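Local coordinates for ferripyochelin binding protein (Salmonella enterica subsp. enterica serovar Typhimurium, PDB 3R3R) that binds zinc in a left-handed beta-helix and, as a member of the gamma-class carbonic anhydrase family, may be a metalloenzyme of uncertain reaction, at residues G66-V71 against K95-G100; I114-A119 against G130-Q135. One frame throughout, in Å; residues are numbered along the deposited sequence.

Interaction 1: residues G66-V71 against K95-G100. With ZN (zinc ion), chain B.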
ATOM      1  N   GLY A  66       4.876   7.527   6.818  1.00  8.43           N
ATOM      2  CA  GLY A  66       3.984   8.657   6.595  1.00  8.99           C
ATOM      3  C   GLY A  66       2.844   8.424   5.628  1.00  8.81           C
ATOM      4  O   GLY A  66       2.097   9.346   5.343  1.00 10.03           O
ATOM      5  N   SER A  67       2.680   7.208   5.127  1.00  8.80           N
ATOM      6  CA  SER A  67       1.570   6.908   4.233  1.00  8.54           C
ATOM      7  C   SER A  67       0.240   6.814   4.980  1.00  7.86           C
ATOM      8  O   SER A  67       0.200   6.516   6.179  1.00  9.01           O
ATOM      9  CB  SER A  67       1.842   5.600   3.476  1.00  9.24           C
ATOM     10  OG  SER A  67       2.928   5.753   2.573  1.00  9.57           O
ATOM     11  N   VAL A  68      -0.852   7.054   4.257  1.00  7.96           N
ATOM     12  CA  VAL A  68      -2.194   6.833   4.780  1.00  7.80           C
ATOM     13  C   VAL A  68      -2.968   6.015   3.768  1.00  7.34           C
ATOM     14  O   VAL A  68      -2.996   6.371   2.579  1.00  7.75           O
ATOM     15  CB  VAL A  68      -2.942   8.159   5.091  1.00  9.06           C
ATOM     16  CG1 VAL A  68      -4.406   7.872   5.480  1.00 10.62           C
ATOM     17  CG2 VAL A  68      -2.227   8.928   6.213  1.00 10.76           C
ATOM     18  N   LEU A  69      -3.600   4.947   4.259  1.00  8.21           N
ATOM     19  CA  LEU A  69      -4.365   4.012   3.441  1.00  8.43           C
ATOM     20  C   LEU A  69      -5.787   3.966   3.984  1.00  8.53           C
ATOM     21  O   LEU A  69      -5.993   3.657   5.169  1.00 10.01           O
ATOM     22  CB  LEU A  69      -3.737   2.614   3.529  1.00  9.60           C
ATOM     23  CG  LEU A  69      -2.528   2.317   2.628  1.00 10.32           C
ATOM     24  CD1 LEU A  69      -1.344   3.255   2.899  1.00 10.79           C
ATOM     25  CD2 LEU A  69      -2.100   0.875   2.800  1.00 10.71           C
ATOM     26  N   HIS A  70      -6.761   4.288   3.131  1.00  8.46           N
ATOM     27  CA  HIS A  70      -8.159   4.212   3.529  1.00  9.18           C
ATOM     28  C   HIS A  70      -9.012   3.739   2.340  1.00  9.53           C
ATOM     29  O   HIS A  70      -8.481   3.339   1.300  1.00  9.49           O
ATOM     30  CB  HIS A  70      -8.626   5.550   4.130  1.00  9.31           C
ATOM     31  CG  HIS A  70      -9.919   5.460   4.886  1.00  9.87           C
ATOM     32  ND1 HIS A  70     -10.956   6.355   4.716  1.00 10.30           N
ATOM     33  CD2 HIS A  70     -10.347   4.561   5.809  1.00 10.64           C
ATOM     34  CE1 HIS A  70     -11.960   6.017   5.508  1.00  9.83           C
ATOM     35  NE2 HIS A  70     -11.616   4.935   6.182  1.00 10.49           N
ATOM     36  N   VAL A  71     -10.328   3.748   2.541  1.00  9.47           N
ATOM     37  CA  VAL A  71     -11.281   3.016   1.719  1.00  9.93           C
ATOM     38  C   VAL A  71     -12.616   3.764   1.732  1.00  9.82           C
ATOM     39  O   VAL A  71     -12.848   4.601   2.615  1.00 10.77           O
ATOM     40  CB  VAL A  71     -11.506   1.600   2.298  1.00 10.90           C
ATOM     41  CG1 VAL A  71     -10.277   0.718   2.064  1.00 11.80           C
ATOM     42  CG2 VAL A  71     -11.875   1.651   3.798  1.00 11.75           C
ATOM     43  N   LYS A  95       4.960   8.744   2.411  1.00  7.80           N
ATOM     44  CA  LYS A  95       3.960   9.806   2.346  1.00  8.54           C
ATOM     45  C   LYS A  95       2.985   9.620   1.193  1.00  7.97           C
ATOM     46  O   LYS A  95       2.481  10.601   0.646  1.00 10.56           O
ATOM     47  CB  LYS A  95       4.608  11.194   2.286  1.00  9.31           C
ATOM     48  CG  LYS A  95       5.243  11.595   3.618  1.00 11.15           C
ATOM     49  CD  LYS A  95       5.923  12.973   3.544  1.00 15.03           C
ATOM     50  CE  LYS A  95       4.959  14.104   3.442  1.00 20.14           C
ATOM     51  NZ  LYS A  95       4.148  14.150   4.687  1.00 20.47           N
ATOM     52  N   VAL A  96       2.674   8.377   0.842  1.00  7.30           N
ATOM     53  CA  VAL A  96       1.690   8.112  -0.198  1.00  7.94           C
ATOM     54  C   VAL A  96       0.284   8.027   0.392  1.00  7.10           C
ATOM     55  O   VAL A  96       0.095   7.544   1.519  1.00  8.27           O
ATOM     56  CB  VAL A  96       2.082   6.834  -0.978  1.00  7.79           C
ATOM     57  CG1 VAL A  96       0.913   6.295  -1.789  1.00  9.23           C
ATOM     58  CG2 VAL A  96       3.264   7.152  -1.878  1.00  8.73           C
ATOM     59  N   MET A  97      -0.687   8.531  -0.362  1.00  7.19           N
ATOM     60  CA  MET A  97      -2.101   8.438  -0.027  1.00  6.64           C
ATOM     61  C   MET A  97      -2.753   7.425  -0.955  1.00  7.04           C
ATOM     62  O   MET A  97      -2.808   7.665  -2.174  1.00  8.11           O
ATOM     63  CB  MET A  97      -2.726   9.813  -0.288  1.00  8.36           C
ATOM     64  CG  MET A  97      -4.217   9.905  -0.008  1.00  8.60           C
ATOM     65  SD  MET A  97      -4.607   9.811   1.741  1.00 10.11           S
ATOM     66  CE  MET A  97      -5.646   8.351   1.793  1.00 11.38           C
ATOM     67  N   LEU A  98      -3.231   6.308  -0.408  1.00  7.80           N
ATOM     68  CA  LEU A  98      -3.954   5.303  -1.211  1.00  8.38           C
ATOM     69  C   LEU A  98      -5.369   5.239  -0.711  1.00  7.58           C
ATOM     70  O   LEU A  98      -5.585   5.076   0.497  1.00  8.83           O
ATOM     71  CB  LEU A  98      -3.330   3.911  -1.060  1.00  8.97           C
ATOM     72  CG  LEU A  98      -1.876   3.758  -1.529  1.00  8.74           C
ATOM     73  CD1 LEU A  98      -1.424   2.300  -1.338  1.00 10.35           C
ATOM     74  CD2 LEU A  98      -1.676   4.225  -2.954  1.00  9.40           C
ATOM     75  N   HIS A  99      -6.335   5.338  -1.613  1.00  8.51           N
ATOM     76  CA  HIS A  99      -7.727   5.348  -1.193  1.00  8.19           C
ATOM     77  C   HIS A  99      -8.550   4.477  -2.128  1.00  8.27           C
ATOM     78  O   HIS A  99      -8.775   4.846  -3.279  1.00  9.46           O
ATOM     79  CB  HIS A  99      -8.304   6.770  -1.177  1.00  9.29           C
ATOM     80  CG  HIS A  99      -9.406   6.953  -0.174  1.00  9.35           C
ATOM     81  ND1 HIS A  99     -10.710   6.576  -0.409  1.00 10.49           N
ATOM     82  CD2 HIS A  99      -9.374   7.415   1.099  1.00  9.15           C
ATOM     83  CE1 HIS A  99     -11.433   6.825   0.671  1.00 11.08           C
ATOM     84  NE2 HIS A  99     -10.652   7.356   1.595  1.00 10.14           N
ATOM     85  N   GLY A 100      -9.001   3.319  -1.649  1.00  9.46           N
ATOM     86  CA  GLY A 100      -9.989   2.529  -2.362  1.00 10.88           C
ATOM     87  C   GLY A 100      -9.595   2.054  -3.747  1.00 10.53           C
ATOM     88  O   GLY A 100     -10.458   1.851  -4.597  1.00 11.32           O
TER
HETATM   89 ZN    ZN B 185     -11.175   8.023   3.425  1.00 11.06          ZN
HETATM   90  O   HOH W   1     -13.290   7.398   2.779  1.00 17.48           O
HETATM   91  O   HOH W   2     -12.638   9.011   4.338  1.00 15.26           O
HETATM   92  O   HOH W   3     -11.816   9.729   1.991  1.00 20.78           O
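His-70 and His-99 stand side by side on neighbouring parallel strands, 68-70 and 97-99, in successive coils of a left-handed beta-helix, and bind one zinc ion between them. The ion is 2.1 Å from His-70 ND1 and 2.0 Å from His-99 NE2; three waters also bind it. The two rings thus use different nitrogens, and their planes are turned 78° apart. The second nitrogen of each ring is also engaged: His-70 NE2 hydrogen-bonds Asp-51 OD1 and His-99 ND1 hydrogen-bonds Asp-117 OD2, second-shell carboxylates that would limit the rotation of the rings and could make the imidazoles stronger ligands. One face of the His-99 ring lies against the backbone of His-70 and Val-71.

Backbone bonds alternate between the strands: Val-68 N to Val-96 O, Leu-98 N to Val-68 O, His-70 N to Leu-98 O and Gly-100 N to His-70 O. Before them, Val-96 N donates to Ser-67 OG (3.2 Å), a hydroxyl that also hydrogen-bonds Gln-64 O.

Apolar pairs occupy both faces. Leu-69 and Leu-98 run alongside each other toward the inside of the coil, where both touch Ile-86. On the histidine face, the chain of Met-97, bent at chi2 (70°) and again at chi3, turns its methyl toward strand 68-70, placing CE 3.9 Å from Val-68 CG1 and 3.4 Å from Val-68 O.

Interaction 2: residues I114-A119 against G130-Q135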
ATOM      1  N   ILE A 114      -0.744  10.273  -4.811  1.00  7.56           N
ATOM      2  CA  ILE A 114      -2.122  10.047  -4.390  1.00  7.89           C
ATOM      3  C   ILE A 114      -2.764   9.121  -5.421  1.00  7.49           C
ATOM      4  O   ILE A 114      -2.682   9.395  -6.623  1.00  8.54           O
ATOM      5  CB  ILE A 114      -2.919  11.377  -4.347  1.00  8.43           C
ATOM      6  CG1 ILE A 114      -2.261  12.370  -3.378  1.00  9.35           C
ATOM      7  CG2 ILE A 114      -4.396  11.093  -4.014  1.00  9.97           C
ATOM      8  CD1 ILE A 114      -2.809  13.787  -3.484  1.00 10.99           C
ATOM      9  N   VAL A 115      -3.407   8.044  -4.959  1.00  7.91           N
ATOM     10  CA  VAL A 115      -4.113   7.117  -5.851  1.00  8.26           C
ATOM     11  C   VAL A 115      -5.534   6.978  -5.327  1.00  8.73           C
ATOM     12  O   VAL A 115      -5.720   6.609  -4.164  1.00  9.95           O
ATOM     13  CB  VAL A 115      -3.420   5.726  -5.918  1.00  9.62           C
ATOM     14  CG1 VAL A 115      -4.145   4.840  -6.932  1.00 10.58           C
ATOM     15  CG2 VAL A 115      -1.929   5.867  -6.260  1.00  9.88           C
ATOM     16  N   LEU A 116      -6.521   7.283  -6.174  1.00  9.12           N
ATOM     17  CA  LEU A 116      -7.901   7.427  -5.708  1.00 10.38           C
ATOM     18  C   LEU A 116      -8.816   6.237  -6.020  1.00 10.66           C
ATOM     19  O   LEU A 116      -8.420   5.255  -6.649  1.00 10.87           O
ATOM     20  CB  LEU A 116      -8.486   8.730  -6.258  1.00 10.90           C
ATOM     21  CG  LEU A 116      -7.728  10.001  -5.851  1.00 11.16           C
ATOM     22  CD1 LEU A 116      -8.350  11.202  -6.565  1.00 13.66           C
ATOM     23  CD2 LEU A 116      -7.733  10.187  -4.322  1.00 12.96           C
ATOM     24  N   ASP A 117     -10.054   6.349  -5.566  1.00 10.75           N
ATOM     25  CA  ASP A 117     -10.919   5.181  -5.561  0.50 10.69           C
ATOM     26  C   ASP A 117     -11.219   4.626  -6.936  1.00 11.55           C
ATOM     27  O   ASP A 117     -11.466   5.359  -7.901  1.00 12.21           O
ATOM     28  CB  ASP A 117     -12.224   5.491  -4.837  0.50  9.50           C
ATOM     29  CG  ASP A 117     -11.979   6.111  -3.507  0.50  8.65           C
ATOM     30  OD1 ASP A 117     -11.564   7.272  -3.510  0.50  8.82           O
ATOM     31  OD2 ASP A 117     -12.135   5.429  -2.474  0.50  8.91           O
ATOM     32  N   GLY A 118     -11.199   3.297  -7.006  1.00 12.85           N
ATOM     33  CA  GLY A 118     -11.504   2.608  -8.242  1.00 13.73           C
ATOM     34  C   GLY A 118     -10.374   2.622  -9.251  1.00 13.50           C
ATOM     35  O   GLY A 118     -10.485   2.004 -10.306  1.00 14.65           O
ATOM     36  N   ALA A 119      -9.285   3.330  -8.968  1.00 12.03           N
ATOM     37  CA  ALA A 119      -8.140   3.239  -9.868  1.00 12.08           C
ATOM     38  C   ALA A 119      -7.623   1.799  -9.865  1.00 11.40           C
ATOM     39  O   ALA A 119      -7.721   1.095  -8.850  1.00 11.65           O
ATOM     40  CB  ALA A 119      -7.030   4.212  -9.457  1.00 12.19           C
ATOM     41  N   GLY A 130       5.086  12.398  -6.358  1.00  8.33           N
ATOM     42  CA  GLY A 130       4.197  13.547  -6.424  1.00  9.64           C
ATOM     43  C   GLY A 130       3.080  13.439  -7.449  1.00  9.55           C
ATOM     44  O   GLY A 130       2.501  14.457  -7.832  1.00 12.68           O
ATOM     45  N   SER A 131       2.746  12.228  -7.880  1.00  8.90           N
ATOM     46  CA  SER A 131       1.713  12.055  -8.900  1.00  9.34           C
ATOM     47  C   SER A 131       0.314  11.936  -8.311  1.00  9.03           C
ATOM     48  O   SER A 131       0.145  11.707  -7.106  1.00  9.67           O
ATOM     49  CB  SER A 131       2.006  10.787  -9.688  1.00 10.99           C
ATOM     50  OG  SER A 131       3.209  10.902 -10.437  1.00 12.68           O
ATOM     51  N   LEU A 132      -0.684  12.077  -9.169  1.00  9.18           N
ATOM     52  CA  LEU A 132      -2.062  11.859  -8.764  1.00  8.81           C
ATOM     53  C   LEU A 132      -2.726  10.946  -9.792  1.00  9.27           C
ATOM     54  O   LEU A 132      -2.756  11.271 -10.967  1.00 10.02           O
ATOM     55  CB  LEU A 132      -2.811  13.193  -8.621  1.00 11.40           C
ATOM     56  CG  LEU A 132      -4.223  13.054  -8.043  1.00 17.48           C
ATOM     57  CD1 LEU A 132      -4.617  14.283  -7.247  1.00 19.83           C
ATOM     58  CD2 LEU A 132      -5.164  12.807  -9.154  1.00 17.75           C
ATOM     59  N   VAL A 133      -3.264   9.830  -9.318  1.00  9.35           N
ATOM     60  CA  VAL A 133      -3.985   8.894 -10.174  1.00 10.28           C
ATOM     61  C   VAL A 133      -5.469   9.059  -9.862  1.00  9.94           C
ATOM     62  O   VAL A 133      -5.901   8.720  -8.762  1.00 10.78           O
ATOM     63  CB  VAL A 133      -3.549   7.440  -9.914  1.00 10.60           C
ATOM     64  CG1 VAL A 133      -4.310   6.489 -10.815  1.00 12.20           C
ATOM     65  CG2 VAL A 133      -2.029   7.267 -10.068  1.00 11.16           C
ATOM     66  N   PRO A 134      -6.242   9.626 -10.814  0.50 11.37           N
ATOM     67  CA  PRO A 134      -7.669   9.909 -10.603  0.50 12.61           C
ATOM     68  C   PRO A 134      -8.527   8.684 -10.333  0.50 11.14           C
ATOM     69  O   PRO A 134      -8.131   7.546 -10.613  0.50 11.54           O
ATOM     70  CB  PRO A 134      -8.104  10.526 -11.941  0.50 12.46           C
ATOM     71  CG  PRO A 134      -6.912  11.182 -12.432  0.50 12.26           C
ATOM     72  CD  PRO A 134      -5.761  10.261 -12.056  0.50 11.56           C
ATOM     73  N   GLN A 135      -9.727   8.929  -9.815  1.00 11.91           N
ATOM     74  CA  GLN A 135     -10.691   7.851  -9.612  1.00 12.36           C
ATOM     75  C   GLN A 135     -10.932   7.096 -10.907  1.00 12.26           C
ATOM     76  O   GLN A 135     -11.063   7.706 -11.974  1.00 13.72           O
ATOM     77  CB  GLN A 135     -12.033   8.375  -9.090  1.00 13.93           C
ATOM     78  CG  GLN A 135     -11.950   8.807  -7.641  1.00 15.74           C
ATOM     79  CD  GLN A 135     -13.315   9.129  -7.045  1.00 17.14           C
ATOM     80  OE1 GLN A 135     -14.232   9.522  -7.760  1.00 21.30           O
ATOM     81  NE2 GLN A 135     -13.452   8.965  -5.731  1.00 18.70           N
TER
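With CG turned anti to the carbonyl carbon (chi1 -73°) and the chain extended beyond it, Gln-135 reaches along Leu-116 and Asp-117; Asp-117 has its CG likewise beside the backbone N (chi1 -50°), which lays its carboxylate alongside the amide. Gln-135 NE2 gives a weak hydrogen bond to Asp-117 OD1 at 3.4 Å, with the two flat groups nearly perpendicular; it holds for one of two conformers of Asp-117 and is therefore tentative. The other carboxylate oxygen, OD2, which faces the zinc site, is hydrogen-bonded to Thr-72 OG1, so the firmer partners of this second-shell carboxylate are at OD2. The aliphatic part of Gln-135 also packs here, its CG 3.7 Å from Leu-116 CB.

Strands 114-115 and 132-133 pair in parallel through three backbone bonds: Ile-114 N to Ser-131 O, Val-133 N to Ile-114 O and Leu-116 N to Val-133 O. Beyond Leu-116 the first segment bends through a type II turn closed by Ala-119 N on Leu-116 O, with Gly-118 at positive phi. This corner brings Ala-119 CB to 3.8 Å from Val-133 CG1.

Val-133 is thereby held by two neighbours: its CG1 meets Ala-119, while its CB lies 4.0 Å from CG1 of Val-115, the two valines pointing the same way into the coil. On the other face, Ile-114 CD1 approaches Leu-132 CD1 at 4.2 Å.

Such stacked short strands and sharp corners are characteristic of hexapeptide-repeat beta-helices. Strand 114-115 has strand 97-99 as its other neighbour, with Ile-114 on Met-97; strand 132-133 is the last of this parallel sheet within the chain, and Leu-132 and Pro-134 touch the loop leading to strand 151-155.

How the interactions relate
From the N terminus, the chain first passes through strands 8-9, 29-31 and 47-50 of one parallel sheet before reaching 68-70. Interaction 1 then closes a long loop, in which strands 84-86 and 91-92 lie on the other two sides of the beta-helix, by bringing 95-100 beside 66-71. Interaction 2 closes the later and shorter excursion through 120-121 and 125-127. The two loops follow in series, neither nested nor crossed. They join in the same sheet, where strands 97-99 and 114-115 are neighbours: Val-115 N bonds to Met-97 O, and Leu-98 CD2 packs 3.7 Å from Val-115 CG2. Four adjacent strands are thus tied from the zinc site toward the C-terminal end of the coil.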